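PDB 2R31: ATP12 ATPase from Paracoccus denitrificans, which probably acts as a chaperone in the assembly of the F1-ATPase. Local coordinates for residues R10-I18 / A26-L34. Numbering follows the deposited sequence.
Sequences RRFWASVGI and AVLLDERPL
Gly-17 and Leu-28 form an antiparallel hydrogen-bonded pair, Gly-17 N to Leu-28 O 3.0 Å and Leu-28 N to Gly-17 O 2.8 Å, flanked by the non-hydrogen-bonded pairs Val-16/Leu-29 and Ile-18/Val-27, and the ladder runs on to Asp-30 N, which donates to Ser-15 O. Just before strand 16-21 begins, the Asp-30 carboxylate takes over, each oxygen accepting one backbone N-H from above its plane: OD2 from Ala-14 N at 2.9 Å, nearly straight (169°), and OD1 from Ser-15 N at 2.7 Å. Ser-15 OG, set between its own N and carbonyl carbon (chi1 72°), adds a bond to the anti lone pair of OD1. Both residues are modelled in two conformers, and this grip belongs to one of them. A short acid suits this place, for its two oxygens match two successive amides. Asp-30 and Glu-31, both with positive phi, are the central residues of a type I' turn, Leu-29 to Arg-32, linking strands 24-29 and 32-33. The forked end of Leu-29 lets one methyl, CD2, meet both Val-16 CG2 and the five-membered ring of Trp-13, a CH-pi contact 4.0 Å from the centroid. The broad indole offers two faces and an N-H at once: Arg-11 CG covers the opposite face. Were Trp-13 replaced by an alanine, Leu-29 CD2 and Arg-11 CG would probably lose the flat surface between them, and Trp-57 O the indole N-H. Val-16, Ile-18 and Leu-29 pack on helix 47-58 through Ala-54, Leu-51 and Trp-57, so this face of hairpin 16-21/24-29 rests on the helix, while strand 32-33 continues the sheet beyond 24-29.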
loop_
_atom_site.group_PDB
_atom_site.type_symbol
_atom_site.label_atom_id
_atom_site.label_comp_id
_atom_site.label_asym_id
_atom_site.label_seq_id
_atom_site.Cartn_x
_atom_site.Cartn_y
_atom_site.Cartn_z
ATOM N N ARG A 10 -7.391 20.226 -19.421
ATOM C CA ARG A 10 -6.770 21.466 -18.954
ATOM C C ARG A 10 -7.269 21.842 -17.577
ATOM O O ARG A 10 -8.288 21.381 -17.076
ATOM C CB ARG A 10 -7.052 22.607 -19.906
ATOM C CG ARG A 10 -8.490 23.169 -19.800
ATOM C CD ARG A 10 -8.796 24.076 -21.004
ATOM N NE ARG A 10 -10.022 24.817 -20.782
ATOM C CZ ARG A 10 -11.227 24.235 -20.970
ATOM N NH1 ARG A 10 -12.326 24.966 -20.704
ATOM N NH2 ARG A 10 -11.382 22.968 -21.366
ATOM N N ARG A 11 -6.598 22.815 -16.994
ATOM C CA ARG A 11 -7.070 23.445 -15.772
ATOM C C ARG A 11 -8.114 24.482 -16.170
ATOM O O ARG A 11 -7.867 25.678 -16.483
ATOM C CB ARG A 11 -6.021 24.114 -14.961
ATOM C CG ARG A 11 -6.508 24.679 -13.682
ATOM C CD ARG A 11 -5.595 25.546 -12.940
ATOM N NE ARG A 11 -6.170 26.047 -11.702
ATOM C CZ ARG A 11 -5.618 25.972 -10.570
ATOM N NH1 ARG A 11 -4.430 25.324 -10.570
ATOM N NH2 ARG A 11 -6.242 26.460 -9.495
ATOM N N PHE A 12 -9.349 24.043 -16.135
ATOM C CA PHE A 12 -10.474 24.918 -16.502
ATOM C C PHE A 12 -11.062 25.609 -15.300
ATOM O O PHE A 12 -12.087 26.287 -15.450
ATOM C CB PHE A 12 -11.545 24.130 -17.298
ATOM C CG PHE A 12 -12.157 23.033 -16.485
ATOM C CD1 PHE A 12 -13.213 23.221 -15.614
ATOM C CD2 PHE A 12 -11.672 21.735 -16.578
ATOM C CE1 PHE A 12 -13.732 22.158 -14.909
ATOM C CE2 PHE A 12 -12.192 20.684 -15.845
ATOM C CZ PHE A 12 -13.242 20.884 -14.956
ATOM N N TRP A 13 -10.511 25.405 -14.085
ATOM C CA TRP A 13 -11.014 26.008 -12.860
ATOM C C TRP A 13 -10.000 27.011 -12.360
ATOM O O TRP A 13 -8.804 26.854 -12.501
ATOM C CB TRP A 13 -11.271 24.915 -11.774
ATOM C CG TRP A 13 -10.030 24.155 -11.425
ATOM C CD1 TRP A 13 -9.154 24.408 -10.394
ATOM C CD2 TRP A 13 -9.486 23.040 -12.112
ATOM N NE1 TRP A 13 -8.119 23.506 -10.398
ATOM C CE2 TRP A 13 -8.275 22.660 -11.429
ATOM C CE3 TRP A 13 -9.873 22.259 -13.215
ATOM C CZ2 TRP A 13 -7.506 21.622 -11.855
ATOM C CZ3 TRP A 13 -9.059 21.215 -13.616
ATOM C CH2 TRP A 13 -7.908 20.917 -12.937
ATOM N N ALA A 14 -10.520 28.003 -11.644
ATOM C CA ALA A 14 -9.690 29.002 -11.014
ATOM C C ALA A 14 -9.338 28.626 -9.586
ATOM O O ALA A 14 -8.156 28.583 -9.215
ATOM C CB ALA A 14 -10.318 30.406 -11.113
ATOM N N SER A 15 -10.356 28.312 -8.794
ATOM C CA SER A 15 -10.237 28.144 -7.369
ATOM C C SER A 15 -10.415 26.683 -6.933
ATOM O O SER A 15 -11.089 25.901 -7.604
ATOM C CB SER A 15 -11.294 28.974 -6.609
ATOM O OG SER A 15 -12.591 28.433 -6.735
ATOM N N VAL A 16 -9.812 26.341 -5.800
ATOM C CA VAL A 16 -9.907 25.025 -5.188
ATOM C C VAL A 16 -10.186 25.249 -3.686
ATOM O O VAL A 16 -9.545 26.103 -3.057
ATOM C CB VAL A 16 -8.640 24.186 -5.345
ATOM C CG1 VAL A 16 -8.823 22.821 -4.761
ATOM C CG2 VAL A 16 -8.270 24.086 -6.824
ATOM N N GLY A 17 -11.070 24.460 -3.112
ATOM C CA GLY A 17 -11.305 24.497 -1.661
ATOM C C GLY A 17 -11.881 23.133 -1.215
ATOM O O GLY A 17 -11.900 22.201 -2.020
ATOM N N ILE A 18 -12.303 23.074 0.043
ATOM C CA ILE A 18 -12.886 21.870 0.575
ATOM C C ILE A 18 -14.154 22.208 1.371
ATOM O O ILE A 18 -14.331 23.351 1.792
ATOM C CB ILE A 18 -11.891 21.058 1.448
ATOM C CG1 ILE A 18 -11.500 21.750 2.747
ATOM C CG2 ILE A 18 -10.658 20.695 0.596
ATOM C CD1 ILE A 18 -10.765 20.867 3.726
ATOM N N ALA A 26 -15.657 16.948 0.692
ATOM C CA ALA A 26 -15.599 17.169 -0.750
ATOM C C ALA A 26 -14.457 18.138 -1.054
ATOM O O ALA A 26 -14.094 19.008 -0.253
ATOM C CB ALA A 26 -16.899 17.757 -1.249
ATOM N N VAL A 27 -13.912 17.974 -2.269
ATOM C CA VAL A 27 -12.933 18.906 -2.829
ATOM C C VAL A 27 -13.623 19.675 -3.933
ATOM O O VAL A 27 -14.206 19.042 -4.825
ATOM C CB VAL A 27 -11.704 18.148 -3.368
ATOM C CG1 VAL A 27 -10.723 19.103 -4.087
ATOM C CG2 VAL A 27 -10.989 17.440 -2.214
ATOM N N LEU A 28 -13.603 20.996 -3.850
ATOM C CA LEU A 28 -14.354 21.875 -4.730
ATOM C C LEU A 28 -13.449 22.544 -5.738
ATOM O O LEU A 28 -12.473 23.193 -5.389
ATOM C CB LEU A 28 -15.032 22.982 -3.889
ATOM C CG LEU A 28 -15.869 22.554 -2.682
ATOM C CD1 LEU A 28 -16.407 23.774 -1.926
ATOM C CD2 LEU A 28 -16.947 21.661 -3.207
ATOM N N LEU A 29 -13.819 22.422 -6.995
ATOM C CA LEU A 29 -13.169 23.118 -8.128
ATOM C C LEU A 29 -14.138 24.200 -8.543
ATOM O O LEU A 29 -15.226 23.855 -9.043
ATOM C CB LEU A 29 -12.852 22.169 -9.274
ATOM C CG LEU A 29 -12.032 20.930 -8.943
ATOM C CD1 LEU A 29 -11.737 20.104 -10.221
ATOM C CD2 LEU A 29 -10.753 21.312 -8.263
ATOM N N ASP A 30 -13.791 25.475 -8.331
ATOM C CA ASP A 30 -14.728 26.562 -8.561
ATOM C C ASP A 30 -16.114 26.205 -8.008
ATOM O O ASP A 30 -17.106 26.313 -8.715
ATOM C CB ASP A 30 -14.820 26.976 -10.032
ATOM C CG ASP A 30 -13.663 27.847 -10.420
ATOM O OD1 ASP A 30 -12.944 28.413 -9.557
ATOM O OD2 ASP A 30 -13.460 27.976 -11.644
ATOM N N GLU A 31 -16.110 25.797 -6.743
ATOM C CA GLU A 31 -17.300 25.602 -5.917
ATOM C C GLU A 31 -18.089 24.362 -6.282
ATOM O O GLU A 31 -19.164 24.143 -5.748
ATOM C CB GLU A 31 -18.244 26.808 -5.910
ATOM C CG GLU A 31 -17.502 28.063 -5.456
ATOM C CD GLU A 31 -16.985 28.050 -4.053
ATOM O OE1 GLU A 31 -17.437 27.237 -3.192
ATOM O OE2 GLU A 31 -16.105 28.890 -3.707
ATOM N N ARG A 32 -17.579 23.494 -7.120
ATOM C CA ARG A 32 -18.230 22.266 -7.516
ATOM C C ARG A 32 -17.484 21.054 -7.032
ATOM O O ARG A 32 -16.272 20.921 -7.329
ATOM C CB ARG A 32 -18.285 22.171 -9.020
ATOM C CG ARG A 32 -18.988 20.966 -9.516
ATOM C CD ARG A 32 -18.797 20.866 -11.033
ATOM N NE ARG A 32 -19.592 19.841 -11.606
ATOM C CZ ARG A 32 -19.841 19.784 -12.923
ATOM N NH1 ARG A 32 -19.323 20.677 -13.769
ATOM N NH2 ARG A 32 -20.598 18.800 -13.366
ATOM N N PRO A 33 -18.119 20.112 -6.305
ATOM C CA PRO A 33 -17.400 18.921 -5.870
ATOM C C PRO A 33 -16.841 18.091 -6.989
ATOM O O PRO A 33 -17.498 17.700 -7.965
ATOM C CB PRO A 33 -18.481 18.111 -5.127
ATOM C CG PRO A 33 -19.433 19.108 -4.690
ATOM C CD PRO A 33 -19.522 20.139 -5.815
ATOM N N LEU A 34 -15.576 17.738 -6.848
ATOM C CA LEU A 34 -14.855 16.764 -7.671
ATOM C C LEU A 34 -15.574 15.434 -7.616
ATOM O O LEU A 34 -16.064 15.072 -6.573
ATOM C CB LEU A 34 -13.414 16.635 -7.104
ATOM C CG LEU A 34 -12.442 15.670 -7.704
ATOM C CD1 LEU A 34 -12.177 16.004 -9.166
ATOM C CD2 LEU A 34 -11.111 15.741 -6.965
HETATM O O HOH W 1 -14.610 26.467 -13.660
HETATM O O HOH W 2 -13.590 26.068 -5.200
HETATM O O HOH W 3 -14.407 30.015 -5.547
#